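Local coordinates for Exo beta-1,2-glucooligosaccharide sophorohydrolase (non-reducing end) (Parabacteroides distasonis ATCC 8503, PDB 5Z06), which hydrolyses linear beta-1,2-glucan and beta-1,2-glucooligosaccharides of four or more glucose units, releasing sophorose from the non-reducing end, at residues Y470-M475 against N685-H690; F535-S540 against Q561-I566; H547-K552 against K695-I700. All blocks are in the same frame, centred on the assembly; numbering follows the deposited sequence.

Going along the chain from the N terminus, helix 467-475 supplies the first half of contact 1, which closes a long loop at residues 685-690. Contact 2 (535-540 with 561-566) is a short closure nested wholly inside that loop, holding the 535-540 loop on helix 556-573. Contact 3 starts at 547-552, between the two halves of contact 2, and ends on helix 691-702, beyond contact 1, so it crosses both. Contacts 1 and 3 have centres about 10 Å apart and touch, for instance at Met471 and Ile474 against Ile700; contact 2 stands apart, its centre about 19 Å and 18 Å from theirs. Contact 1 joins helices 467-475 and 682-688, and contact 3 joins helix 691-702 to the 547-552 loop.

Contact 1 (Y470-M475 against N685-H690); sequences YMLAIM and NLFMSH
The ring of Phe687 meets Leu472 at its edge: methyl CD2 of Leu472 lies in the ring plane, 3.9 Å from Phe687 CZ. The same methyl is 4.1 Å from Phe687 CE1, so it sits off that corner of the rim. Met475 comes to the ring obliquely, with its SD 4.4 Å from Phe687 CZ. This is helix-to-helix packing in the helical domain, which probably has the (alpha/alpha)6-barrel architecture of the six-hairpin glycosidases; the C-terminal part of helix 467-475 faces helix 682-688.

The backbones stay well apart, 11.1 Å between the CA atoms of Leu472 and Phe687 and 9.8 Å between those of Met475 and His690, so the gap has to be bridged by side chains. Phe687 reaches across from one side, Leu472 and Met475 from the other. With CG anti to its backbone N (chi1 -174°), Phe687 carries CZ, the atom farthest out on the ring, to both partners. The area buried between the segments is accordingly small, 97 Å², and about half of it belongs to Phe687. Val693 of helix 691-702 touches both Met475 and Phe687, and Thr404 of helix 392-408 also reaches Phe687, so this apolar cluster is shared with two further helices.

The chain turns between helices 682-688 and 691-702. His690 occupies the N-cap position of the second, and its ring meets that of Trp427 with the planes steeply inclined. Ser689 OG, also hydrogen-bonded with Gln407 NE2, ties the turn back to the preceding helix: carbonyl oxygen Leu686 O is gripped twice by this one residue, by Ser689 N at 3.1 Å and by Ser689 OG at 2.7 Å, the hydroxyl approaching a lone pair of the oxygen within the plane of the carbonyl, at a C=O...donor angle of 136°.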
ATOM      1  N   TYR A 470       5.117   7.008  23.837  1.00 28.47           N
ATOM      2  CA  TYR A 470       5.575   7.510  25.133  1.00 30.59           C
ATOM      3  C   TYR A 470       5.193   8.953  25.330  1.00 29.07           C
ATOM      4  O   TYR A 470       4.768   9.336  26.399  1.00 29.33           O
ATOM      5  CB  TYR A 470       7.074   7.331  25.309  1.00 30.35           C
ATOM      6  CG  TYR A 470       7.427   5.935  25.705  1.00 29.75           C
ATOM      7  CD1 TYR A 470       7.671   4.962  24.748  1.00 28.28           C
ATOM      8  CD2 TYR A 470       7.491   5.577  27.053  1.00 30.21           C
ATOM      9  CE1 TYR A 470       8.010   3.688  25.120  1.00 29.14           C
ATOM     10  CE2 TYR A 470       7.811   4.294  27.431  1.00 28.36           C
ATOM     11  CZ  TYR A 470       8.064   3.356  26.465  1.00 29.76           C
ATOM     12  OH  TYR A 470       8.375   2.082  26.859  1.00 29.89           O
ATOM     13  N   MET A 471       5.321   9.744  24.282  1.00 30.19           N
ATOM     14  CA  MET A 471       4.971  11.144  24.374  1.00 30.91           C
ATOM     15  C   MET A 471       3.534  11.257  24.822  1.00 29.29           C
ATOM     16  O   MET A 471       3.259  11.911  25.822  1.00 29.76           O
ATOM     17  CB  MET A 471       5.144  11.849  23.046  1.00 32.92           C
ATOM     18  CG  MET A 471       6.585  11.988  22.629  1.00 36.32           C
ATOM     19  SD  MET A 471       7.399  13.316  23.519  1.00 40.97           S
ATOM     20  CE  MET A 471       8.983  12.523  23.649  1.00 42.93           C
ATOM     21  N   LEU A 472       2.636  10.593  24.106  1.00 26.22           N
ATOM     22  CA  LEU A 472       1.218  10.744  24.385  1.00 27.05           C
ATOM     23  C   LEU A 472       0.849  10.142  25.709  1.00 26.72           C
ATOM     24  O   LEU A 472       0.037  10.720  26.429  1.00 29.10           O
ATOM     25  CB  LEU A 472       0.347  10.210  23.260  1.00 26.03           C
ATOM     26  CG  LEU A 472       0.406  11.113  22.021  1.00 27.07           C
ATOM     27  CD1 LEU A 472      -0.214  10.417  20.813  1.00 27.98           C
ATOM     28  CD2 LEU A 472      -0.323  12.422  22.250  1.00 27.57           C
ATOM     29  N   ALA A 473       1.471   9.017  26.045  1.00 24.72           N
ATOM     30  CA  ALA A 473       1.285   8.409  27.347  1.00 24.98           C
ATOM     31  C   ALA A 473       1.587   9.378  28.473  1.00 25.52           C
ATOM     32  O   ALA A 473       0.857   9.428  29.426  1.00 27.66           O
ATOM     33  CB  ALA A 473       2.125   7.150  27.490  1.00 24.52           C
ATOM     34  N   ILE A 474       2.658  10.143  28.322  1.00 26.61           N
ATOM     35  CA  ILE A 474       3.104  11.136  29.285  1.00 26.32           C
ATOM     36  C   ILE A 474       2.238  12.421  29.235  1.00 28.85           C
ATOM     37  O   ILE A 474       2.123  13.162  30.227  1.00 27.98           O
ATOM     38  CB  ILE A 474       4.601  11.455  28.998  1.00 26.16           C
ATOM     39  CG1 ILE A 474       5.469  10.213  29.262  1.00 25.92           C
ATOM     40  CG2 ILE A 474       5.130  12.621  29.839  1.00 25.19           C
ATOM     41  CD1 ILE A 474       6.848  10.269  28.629  1.00 26.57           C
ATOM     42  N   MET A 475       1.654  12.703  28.081  1.00 28.41           N
ATOM     43  CA  MET A 475       0.780  13.878  27.926  1.00 27.99           C
ATOM     44  C   MET A 475      -0.623  13.606  28.377  1.00 27.95           C
ATOM     45  O   MET A 475      -1.376  14.540  28.611  1.00 28.75           O
ATOM     46  CB  MET A 475       0.733  14.305  26.469  1.00 27.35           C
ATOM     47  CG  MET A 475       2.087  14.732  25.923  1.00 27.09           C
ATOM     48  SD  MET A 475       2.140  14.554  24.129  1.00 28.08           S
ATOM     49  CE  MET A 475       3.764  15.259  23.831  1.00 26.38           C
ATOM     50  N   ASN A 685       2.389  22.578  13.977  1.00 29.32           N
ATOM     51  CA  ASN A 685       1.907  23.727  14.745  1.00 29.91           C
ATOM     52  C   ASN A 685       0.608  23.377  15.453  1.00 30.06           C
ATOM     53  O   ASN A 685       0.441  23.717  16.626  1.00 31.48           O
ATOM     54  CB  ASN A 685       1.778  24.976  13.877  1.00 29.06           C
ATOM     55  CG  ASN A 685       3.129  25.482  13.409  1.00 27.74           C
ATOM     56  OD1 ASN A 685       4.174  25.062  13.926  1.00 27.89           O
ATOM     57  ND2 ASN A 685       3.125  26.358  12.421  1.00 25.75           N
ATOM     58  N   LEU A 686      -0.256  22.620  14.782  1.00 27.76           N
ATOM     59  CA  LEU A 686      -1.509  22.217  15.395  1.00 28.50           C
ATOM     60  C   LEU A 686      -1.252  21.345  16.619  1.00 28.15           C
ATOM     61  O   LEU A 686      -1.602  21.706  17.746  1.00 25.39           O
ATOM     62  CB  LEU A 686      -2.377  21.481  14.386  1.00 29.00           C
ATOM     63  CG  LEU A 686      -3.015  22.373  13.328  1.00 29.08           C
ATOM     64  CD1 LEU A 686      -3.555  21.487  12.222  1.00 29.92           C
ATOM     65  CD2 LEU A 686      -4.103  23.264  13.913  1.00 28.91           C
ATOM     66  N   PHE A 687      -0.570  20.234  16.387  1.00 27.09           N
ATOM     67  CA  PHE A 687      -0.288  19.294  17.449  1.00 26.26           C
ATOM     68  C   PHE A 687       0.431  19.944  18.614  1.00 25.57           C
ATOM     69  O   PHE A 687       0.066  19.720  19.751  1.00 23.47           O
ATOM     70  CB  PHE A 687       0.563  18.168  16.937  1.00 26.26           C
ATOM     71  CG  PHE A 687       0.786  17.080  17.956  1.00 27.19           C
ATOM     72  CD1 PHE A 687      -0.242  16.215  18.300  1.00 25.51           C
ATOM     73  CD2 PHE A 687       1.999  16.955  18.595  1.00 27.73           C
ATOM     74  CE1 PHE A 687      -0.049  15.222  19.238  1.00 26.53           C
ATOM     75  CE2 PHE A 687       2.206  15.958  19.544  1.00 28.32           C
ATOM     76  CZ  PHE A 687       1.173  15.087  19.862  1.00 27.82           C
ATOM     77  N   MET A 688       1.465  20.728  18.311  1.00 25.68           N
ATOM     78  CA  MET A 688       2.303  21.336  19.322  1.00 27.86           C
ATOM     79  C   MET A 688       1.617  22.439  20.127  1.00 29.33           C
ATOM     80  O   MET A 688       2.112  22.793  21.173  1.00 30.11           O
ATOM     81  CB  MET A 688       3.601  21.872  18.700  1.00 28.28           C
ATOM     82  CG  MET A 688       4.518  20.787  18.127  1.00 28.73           C
ATOM     83  SD  MET A 688       5.023  19.510  19.291  1.00 30.62           S
ATOM     84  CE  MET A 688       5.943  20.513  20.457  1.00 29.27           C
ATOM     85  N   SER A 689       0.499  22.972  19.629  1.00 30.92           N
ATOM     86  CA  SER A 689      -0.320  23.927  20.378  1.00 31.18           C
ATOM     87  C   SER A 689      -1.233  23.277  21.383  1.00 32.02           C
ATOM     88  O   SER A 689      -1.896  23.995  22.136  1.00 32.83           O
ATOM     89  CB  SER A 689      -1.192  24.788  19.451  1.00 29.51           C
ATOM     90  OG  SER A 689      -2.231  24.014  18.900  1.00 28.05           O
ATOM     91  N   HIS A 690      -1.321  21.948  21.384  1.00 31.56           N
ATOM     92  CA  HIS A 690      -2.255  21.283  22.279  1.00 30.82           C
ATOM     93  C   HIS A 690      -1.730  21.378  23.718  1.00 31.61           C
ATOM     94  O   HIS A 690      -0.564  21.116  23.965  1.00 30.17           O
ATOM     95  CB  HIS A 690      -2.515  19.846  21.889  1.00 29.18           C
ATOM     96  CG  HIS A 690      -3.647  19.225  22.630  1.00 28.62           C
ATOM     97  ND1 HIS A 690      -3.543  18.834  23.946  1.00 29.43           N
ATOM     98  CD2 HIS A 690      -4.909  18.919  22.248  1.00 30.66           C
ATOM     99  CE1 HIS A 690      -4.694  18.317  24.344  1.00 28.46           C
ATOM    100  NE2 HIS A 690      -5.539  18.348  23.330  1.00 29.03           N
TER

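Contact 2 (F535-S540 against Q561-I566); sequences FFIHYS and QKMAKI
Ile537 carries CG1 between its own backbone N and carbonyl carbon; this chi1 (68°) sets CG2 toward Met563, and the extended chi2 (160°) takes CD1 on to Ala564, the next residue of the facing helix. Met563 answers with CG beside its backbone N (chi1 -66°) and an extended chain, the two side chains running antiparallel past one another. The loop before helix 556-573 thus folds back and packs on that helix, within a helical domain that is probably an (alpha/alpha)6 barrel as in six-hairpin glycosidases.

The evidence is in the two branches. Ile537 CG2 lies 3.6 Å from Met563 SD and 4.0 Å from Met563 CB, while Ile537 CD1 stands 3.8 Å from Ala564 CB. The backbones come within 7.6 Å, measured between the CA atoms of Ile537 and Met563. Ile537 contributes 77 of the 152 Å² buried. Replacing Ile537 by alanine removes both CG2 and CD1, which is likely to cost Met563 SD and Ala564 CB their apolar contacts with this loop and open a gap between loop and helix.

Beyond the two segments, Trp463 touches Met563 and meets the ring of Phe536, and Tyr622 OH is hydrogen-bonded to Ile537 O. The turn bearing Ile537 is held from within: Phe535 O accepts from His538 N at 3.0 Å and from Tyr539 N at 3.2 Å.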
ATOM      1  N   PHE A 535      10.713   5.086   8.045  1.00 25.07           N
ATOM      2  CA  PHE A 535       9.424   5.518   8.602  1.00 26.98           C
ATOM      3  C   PHE A 535       9.497   5.842  10.089  1.00 27.21           C
ATOM      4  O   PHE A 535       8.611   6.513  10.619  1.00 26.96           O
ATOM      5  CB  PHE A 535       8.309   4.514   8.316  1.00 27.33           C
ATOM      6  CG  PHE A 535       8.272   3.339   9.243  1.00 27.94           C
ATOM      7  CD1 PHE A 535       7.557   3.407  10.433  1.00 28.40           C
ATOM      8  CD2 PHE A 535       8.905   2.149   8.922  1.00 28.56           C
ATOM      9  CE1 PHE A 535       7.475   2.323  11.294  1.00 28.77           C
ATOM     10  CE2 PHE A 535       8.843   1.056   9.785  1.00 29.23           C
ATOM     11  CZ  PHE A 535       8.119   1.139  10.965  1.00 29.36           C
ATOM     12  N   PHE A 536      10.553   5.372  10.749  1.00 26.73           N
ATOM     13  CA  PHE A 536      10.849   5.767  12.113  1.00 27.83           C
ATOM     14  C   PHE A 536      10.913   7.289  12.318  1.00 27.95           C
ATOM     15  O   PHE A 536      10.481   7.780  13.370  1.00 27.48           O
ATOM     16  CB  PHE A 536      12.150   5.107  12.578  1.00 28.73           C
ATOM     17  CG  PHE A 536      12.040   3.631  12.867  1.00 27.14           C
ATOM     18  CD1 PHE A 536      10.911   2.869  12.538  1.00 27.29           C
ATOM     19  CD2 PHE A 536      13.108   2.993  13.461  1.00 28.22           C
ATOM     20  CE1 PHE A 536      10.868   1.523  12.828  1.00 27.18           C
ATOM     21  CE2 PHE A 536      13.060   1.647  13.758  1.00 27.63           C
ATOM     22  CZ  PHE A 536      11.930   0.913  13.447  1.00 26.34           C
ATOM     23  N   ILE A 537      11.426   8.026  11.335  1.00 25.86           N
ATOM     24  CA  ILE A 537      11.445   9.486  11.430  1.00 27.21           C
ATOM     25  C   ILE A 537      10.172  10.195  10.926  1.00 27.07           C
ATOM     26  O   ILE A 537      10.120  11.415  10.843  1.00 28.10           O
ATOM     27  CB  ILE A 537      12.710  10.090  10.781  1.00 26.83           C
ATOM     28  CG1 ILE A 537      12.716   9.901   9.255  1.00 26.21           C
ATOM     29  CG2 ILE A 537      13.937   9.473  11.414  1.00 25.87           C
ATOM     30  CD1 ILE A 537      13.629  10.852   8.551  1.00 26.71           C
ATOM     31  N   HIS A 538       9.144   9.420  10.610  1.00 28.22           N
ATOM     32  CA  HIS A 538       7.911   9.941  10.070  1.00 27.30           C
ATOM     33  C   HIS A 538       6.810   9.873  11.109  1.00 27.80           C
ATOM     34  O   HIS A 538       6.346  10.908  11.570  1.00 25.15           O
ATOM     35  CB  HIS A 538       7.493   9.159   8.820  1.00 27.17           C
ATOM     36  CG  HIS A 538       8.483   9.252   7.712  1.00 26.56           C
ATOM     37  ND1 HIS A 538       8.567   8.309   6.710  1.00 26.43           N
ATOM     38  CD2 HIS A 538       9.451  10.168   7.458  1.00 26.71           C
ATOM     39  CE1 HIS A 538       9.571   8.618   5.907  1.00 27.33           C
ATOM     40  NE2 HIS A 538      10.111   9.751   6.326  1.00 28.70           N
ATOM     41  N   TYR A 539       6.443   8.653  11.503  1.00 27.36           N
ATOM     42  CA  TYR A 539       5.168   8.416  12.179  1.00 27.23           C
ATOM     43  C   TYR A 539       5.019   9.182  13.477  1.00 26.16           C
ATOM     44  O   TYR A 539       3.992   9.798  13.700  1.00 28.37           O
ATOM     45  CB  TYR A 539       4.967   6.947  12.463  1.00 25.77           C
ATOM     46  CG  TYR A 539       4.834   6.039  11.264  1.00 26.43           C
ATOM     47  CD1 TYR A 539       4.773   6.518   9.969  1.00 26.70           C
ATOM     48  CD2 TYR A 539       4.691   4.675  11.459  1.00 27.53           C
ATOM     49  CE1 TYR A 539       4.623   5.653   8.904  1.00 27.54           C
ATOM     50  CE2 TYR A 539       4.527   3.806  10.404  1.00 27.97           C
ATOM     51  CZ  TYR A 539       4.513   4.295   9.126  1.00 27.63           C
ATOM     52  OH  TYR A 539       4.352   3.410   8.085  1.00 27.86           O
ATOM     53  N   SER A 540       6.049   9.152  14.316  1.00 26.14           N
ATOM     54  CA  SER A 540       6.025   9.887  15.587  1.00 26.18           C
ATOM     55  C   SER A 540       6.256  11.383  15.428  1.00 25.41           C
ATOM     56  O   SER A 540       6.277  12.110  16.434  1.00 24.21           O
ATOM     57  CB  SER A 540       7.059   9.325  16.587  1.00 24.91           C
ATOM     58  OG  SER A 540       6.582   8.144  17.176  1.00 24.57           O
ATOM     59  N   GLN A 561      16.889  14.012  10.832  1.00 29.76           N
ATOM     60  CA  GLN A 561      17.388  14.496   9.551  1.00 30.64           C
ATOM     61  C   GLN A 561      18.642  13.738   9.141  1.00 31.41           C
ATOM     62  O   GLN A 561      18.809  13.407   7.973  1.00 31.71           O
ATOM     63  CB  GLN A 561      17.652  15.989   9.606  1.00 30.02           C
ATOM     64  CG  GLN A 561      18.209  16.602   8.330  1.00 31.47           C
ATOM     65  CD  GLN A 561      18.548  18.052   8.525  1.00 30.65           C
ATOM     66  OE1 GLN A 561      19.326  18.391   9.416  1.00 33.23           O
ATOM     67  NE2 GLN A 561      17.969  18.915   7.707  1.00 28.08           N
ATOM     68  N   LYS A 562      19.508  13.468  10.108  1.00 30.36           N
ATOM     69  CA  LYS A 562      20.664  12.638   9.866  1.00 31.35           C
ATOM     70  C   LYS A 562      20.294  11.270   9.351  1.00 29.93           C
ATOM     71  O   LYS A 562      20.952  10.770   8.434  1.00 29.45           O
ATOM     72  CB  LYS A 562      21.501  12.481  11.126  1.00 32.09           C
ATOM     73  CG  LYS A 562      22.388  13.673  11.362  1.00 33.02           C
ATOM     74  CD  LYS A 562      23.047  13.553  12.705  1.00 33.21           C
ATOM     75  CE  LYS A 562      23.845  14.788  13.033  1.00 32.73           C
ATOM     76  NZ  LYS A 562      24.378  14.597  14.400  1.00 33.13           N
ATOM     77  N   MET A 563      19.266  10.662   9.943  1.00 28.42           N
ATOM     78  CA  MET A 563      18.785   9.387   9.443  1.00 28.41           C
ATOM     79  C   MET A 563      18.348   9.468   7.969  1.00 27.38           C
ATOM     80  O   MET A 563      18.695   8.608   7.169  1.00 27.52           O
ATOM     81  CB  MET A 563      17.687   8.840  10.326  1.00 29.61           C
ATOM     82  CG  MET A 563      18.211   8.478  11.706  1.00 30.40           C
ATOM     83  SD  MET A 563      16.893   7.896  12.778  1.00 28.34           S
ATOM     84  CE  MET A 563      17.830   7.457  14.232  1.00 28.61           C
ATOM     85  N   ALA A 564      17.611  10.508   7.610  1.00 25.72           N
ATOM     86  CA  ALA A 564      17.200  10.685   6.236  1.00 24.80           C
ATOM     87  C   ALA A 564      18.409  10.799   5.327  1.00 26.54           C
ATOM     88  O   ALA A 564      18.490  10.115   4.311  1.00 25.95           O
ATOM     89  CB  ALA A 564      16.303  11.898   6.091  1.00 24.40           C
ATOM     90  N   LYS A 565      19.359  11.651   5.697  1.00 27.68           N
ATOM     91  CA  LYS A 565      20.555  11.827   4.884  1.00 27.89           C
ATOM     92  C   LYS A 565      21.379  10.564   4.755  1.00 26.61           C
ATOM     93  O   LYS A 565      21.950  10.320   3.710  1.00 26.05           O
ATOM     94  CB  LYS A 565      21.424  12.920   5.471  1.00 31.07           C
ATOM     95  CG  LYS A 565      20.884  14.312   5.201  1.00 34.31           C
ATOM     96  CD  LYS A 565      21.567  15.323   6.100  1.00 38.45           C
ATOM     97  CE  LYS A 565      22.468  16.279   5.354  1.00 41.96           C
ATOM     98  NZ  LYS A 565      23.350  16.970   6.332  1.00 44.65           N
ATOM     99  N   ILE A 566      21.471   9.809   5.847  1.00 26.62           N
ATOM    100  CA  ILE A 566      22.194   8.555   5.890  1.00 26.06           C
ATOM    101  C   ILE A 566      21.558   7.598   4.915  1.00 28.12           C
ATOM    102  O   ILE A 566      22.231   6.917   4.161  1.00 26.36           O
ATOM    103  CB  ILE A 566      22.157   7.944   7.314  1.00 25.70           C
ATOM    104  CG1 ILE A 566      23.203   8.615   8.230  1.00 26.22           C
ATOM    105  CG2 ILE A 566      22.413   6.447   7.302  1.00 24.02           C
ATOM    106  CD1 ILE A 566      22.958   8.435   9.714  1.00 24.90           C
TER

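Contact 3 (H547-K552 against K695-I700); sequences HKFTDK and KGIQKI
Ile697 is the first residue of segment 695-700 to touch segment 547-552, and it does so with two branches. Its CD1 reaches Phe549 CD1 at 3.9 Å, the two side chains crossing at a slant, while its CG2 lies 4.0 Å from the carbonyl oxygen Lys548 O. Here the backbones are near each other, 7.0 Å between the CA atoms of Phe549 and Ile697. Leu544 touches Ile697 as well.

One helical turn on, Ile700 presents CG2, which stands anti to its backbone N, to the rim of the same ring. That methyl lies in the ring plane, 3.6 Å from Phe549 CE1 and 3.7 Å from Phe549 CZ, and the side chains cross at about a right angle. Helix 691-702, the last helix of the chain, is thus packed against the loop that leads into helix 556-573 of the probable (alpha/alpha)6 barrel. Phe549 is the loop side chain that meets both isoleucines: with CG anti to its backbone N (chi1 178°), its ring reaches each of them, and it accounts for 68 of the 181 Å² buried. Helix 467-475 adds Met471, which touches both Phe549 and Ile700.

Just past Ile700, Gln701 OE1 is hydrogen-bonded to Thr550 N, a polar tie beside the apolar patch. On the loop side, Asp551 N sits 4.2 Å above one face of the Phe549 ring, offset toward the rim.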
ATOM      1  N   HIS A 547      11.789  19.367  15.659  1.00 30.56           N
ATOM      2  CA  HIS A 547      12.506  20.609  15.953  1.00 31.27           C
ATOM      3  C   HIS A 547      12.306  21.016  17.413  1.00 31.77           C
ATOM      4  O   HIS A 547      13.140  21.697  17.968  1.00 32.70           O
ATOM      5  CB  HIS A 547      11.981  21.807  15.136  1.00 32.70           C
ATOM      6  CG  HIS A 547      12.154  21.704  13.645  1.00 35.12           C
ATOM      7  ND1 HIS A 547      13.334  22.029  13.011  1.00 35.57           N
ATOM      8  CD2 HIS A 547      11.272  21.403  12.657  1.00 35.22           C
ATOM      9  CE1 HIS A 547      13.185  21.897  11.702  1.00 35.18           C
ATOM     10  NE2 HIS A 547      11.948  21.503  11.462  1.00 37.44           N
ATOM     11  N   LYS A 548      11.173  20.665  18.011  1.00 31.78           N
ATOM     12  CA  LYS A 548      10.786  21.205  19.310  1.00 32.46           C
ATOM     13  C   LYS A 548      10.768  20.142  20.361  1.00 32.10           C
ATOM     14  O   LYS A 548      10.091  20.284  21.375  1.00 35.14           O
ATOM     15  CB  LYS A 548       9.419  21.869  19.217  1.00 32.66           C
ATOM     16  CG  LYS A 548       9.397  23.050  18.258  1.00 33.45           C
ATOM     17  CD  LYS A 548       7.970  23.529  18.114  1.00 33.18           C
ATOM     18  CE  LYS A 548       7.852  24.808  17.305  1.00 34.05           C
ATOM     19  NZ  LYS A 548       6.405  25.189  17.334  1.00 34.34           N
ATOM     20  N   PHE A 549      11.509  19.069  20.122  1.00 30.57           N
ATOM     21  CA  PHE A 549      11.732  18.114  21.153  1.00 30.51           C
ATOM     22  C   PHE A 549      13.173  17.724  21.140  1.00 31.63           C
ATOM     23  O   PHE A 549      13.716  17.286  20.110  1.00 31.06           O
ATOM     24  CB  PHE A 549      10.867  16.882  21.047  1.00 31.30           C
ATOM     25  CG  PHE A 549      11.166  15.899  22.121  1.00 31.48           C
ATOM     26  CD1 PHE A 549      10.993  16.256  23.453  1.00 31.62           C
ATOM     27  CD2 PHE A 549      11.664  14.653  21.824  1.00 32.13           C
ATOM     28  CE1 PHE A 549      11.303  15.375  24.476  1.00 32.06           C
ATOM     29  CE2 PHE A 549      11.974  13.765  22.838  1.00 33.00           C
ATOM     30  CZ  PHE A 549      11.800  14.127  24.169  1.00 33.75           C
ATOM     31  N   THR A 550      13.761  17.899  22.314  1.00 31.33           N
ATOM     32  CA  THR A 550      15.138  17.620  22.579  1.00 30.26           C
ATOM     33  C   THR A 550      15.170  16.925  23.905  1.00 29.35           C
ATOM     34  O   THR A 550      14.676  17.453  24.878  1.00 29.71           O
ATOM     35  CB  THR A 550      15.899  18.946  22.643  1.00 29.56           C
ATOM     36  OG1 THR A 550      15.587  19.687  21.471  1.00 28.47           O
ATOM     37  CG2 THR A 550      17.388  18.731  22.714  1.00 29.71           C
ATOM     38  N   ASP A 551      15.700  15.709  23.930  1.00 32.41           N
ATOM     39  CA  ASP A 551      15.923  14.969  25.176  1.00 32.54           C
ATOM     40  C   ASP A 551      17.379  15.195  25.612  1.00 34.36           C
ATOM     41  O   ASP A 551      18.063  16.078  25.061  1.00 33.25           O
ATOM     42  CB  ASP A 551      15.524  13.487  25.023  1.00 32.21           C
ATOM     43  CG  ASP A 551      16.405  12.697  24.052  1.00 30.05           C
ATOM     44  OD1 ASP A 551      17.495  13.132  23.626  1.00 31.46           O
ATOM     45  OD2 ASP A 551      15.979  11.598  23.707  1.00 31.13           O
ATOM     46  N   LYS A 552      17.866  14.425  26.584  1.00 37.07           N
ATOM     47  CA  LYS A 552      19.234  14.637  27.067  1.00 39.72           C
ATOM     48  C   LYS A 552      20.319  14.270  26.034  1.00 38.30           C
ATOM     49  O   LYS A 552      21.438  14.746  26.116  1.00 37.62           O
ATOM     50  CB  LYS A 552      19.443  13.941  28.413  1.00 44.07           C
ATOM     51  CG  LYS A 552      19.626  12.432  28.402  1.00 49.67           C
ATOM     52  CD  LYS A 552      19.329  11.826  29.792  1.00 54.47           C
ATOM     53  CE  LYS A 552      20.291  10.718  30.224  1.00 58.40           C
ATOM     54  NZ  LYS A 552      21.489  11.266  30.931  1.00 61.60           N
ATOM     55  N   LYS A 695       2.485  20.432  27.934  1.00 34.37           N
ATOM     56  CA  LYS A 695       2.824  19.967  29.288  1.00 37.66           C
ATOM     57  C   LYS A 695       3.739  18.747  29.298  1.00 36.03           C
ATOM     58  O   LYS A 695       4.673  18.687  30.082  1.00 34.70           O
ATOM     59  CB  LYS A 695       1.589  19.667  30.155  1.00 41.65           C
ATOM     60  CG  LYS A 695       1.233  20.785  31.128  1.00 51.72           C
ATOM     61  CD  LYS A 695       0.748  22.033  30.380  1.00 60.33           C
ATOM     62  CE  LYS A 695      -0.035  23.014  31.258  1.00 66.13           C
ATOM     63  NZ  LYS A 695      -1.269  23.492  30.559  1.00 65.53           N
ATOM     64  N   GLY A 696       3.447  17.770  28.449  1.00 35.30           N
ATOM     65  CA  GLY A 696       4.209  16.531  28.427  1.00 36.47           C
ATOM     66  C   GLY A 696       5.636  16.764  27.973  1.00 35.32           C
ATOM     67  O   GLY A 696       6.569  16.205  28.553  1.00 33.48           O
ATOM     68  N   ILE A 697       5.786  17.609  26.954  1.00 32.09           N
ATOM     69  CA  ILE A 697       7.096  17.988  26.434  1.00 36.57           C
ATOM     70  C   ILE A 697       7.899  18.688  27.517  1.00 36.47           C
ATOM     71  O   ILE A 697       9.080  18.364  27.724  1.00 33.97           O
ATOM     72  CB  ILE A 697       6.968  18.932  25.217  1.00 36.94           C
ATOM     73  CG1 ILE A 697       6.360  18.192  24.008  1.00 41.23           C
ATOM     74  CG2 ILE A 697       8.304  19.576  24.843  1.00 35.89           C
ATOM     75  CD1 ILE A 697       7.267  17.224  23.305  1.00 42.83           C
ATOM     76  N   GLN A 698       7.266  19.663  28.179  1.00 39.07           N
ATOM     77  CA  GLN A 698       7.903  20.377  29.296  1.00 43.14           C
ATOM     78  C   GLN A 698       8.413  19.371  30.308  1.00 37.91           C
ATOM     79  O   GLN A 698       9.573  19.410  30.706  1.00 38.77           O
ATOM     80  CB  GLN A 698       6.936  21.320  30.016  1.00 47.91           C
ATOM     81  CG  GLN A 698       6.622  22.616  29.296  1.00 57.41           C
ATOM     82  CD  GLN A 698       5.543  23.441  30.013  1.00 66.94           C
ATOM     83  OE1 GLN A 698       5.173  23.163  31.171  1.00 67.13           O
ATOM     84  NE2 GLN A 698       5.024  24.458  29.319  1.00 65.44           N
ATOM     85  N   LYS A 699       7.529  18.467  30.710  1.00 35.62           N
ATOM     86  CA  LYS A 699       7.866  17.475  31.718  1.00 35.34           C
ATOM     87  C   LYS A 699       9.041  16.624  31.289  1.00 35.88           C
ATOM     88  O   LYS A 699       9.903  16.326  32.104  1.00 38.72           O
ATOM     89  CB  LYS A 699       6.683  16.565  32.031  1.00 35.20           C
ATOM     90  CG  LYS A 699       5.579  17.220  32.825  1.00 34.14           C
ATOM     91  CD  LYS A 699       4.448  16.227  33.024  1.00 33.90           C
ATOM     92  CE  LYS A 699       3.300  16.863  33.770  1.00 32.59           C
ATOM     93  NZ  LYS A 699       2.240  15.843  33.902  1.00 34.17           N
ATOM     94  N   ILE A 700       9.073  16.213  30.022  1.00 35.54           N
ATOM     95  CA  ILE A 700      10.130  15.313  29.582  1.00 36.09           C
ATOM     96  C   ILE A 700      11.431  16.085  29.527  1.00 35.24           C
ATOM     97  O   ILE A 700      12.450  15.611  30.019  1.00 36.99           O
ATOM     98  CB  ILE A 700       9.835  14.647  28.227  1.00 34.04           C
ATOM     99  CG1 ILE A 700       8.644  13.696  28.356  1.00 33.99           C
ATOM    100  CG2 ILE A 700      11.052  13.850  27.766  1.00 35.73           C
ATOM    101  CD1 ILE A 700       7.974  13.363  27.040  1.00 33.78           C
TER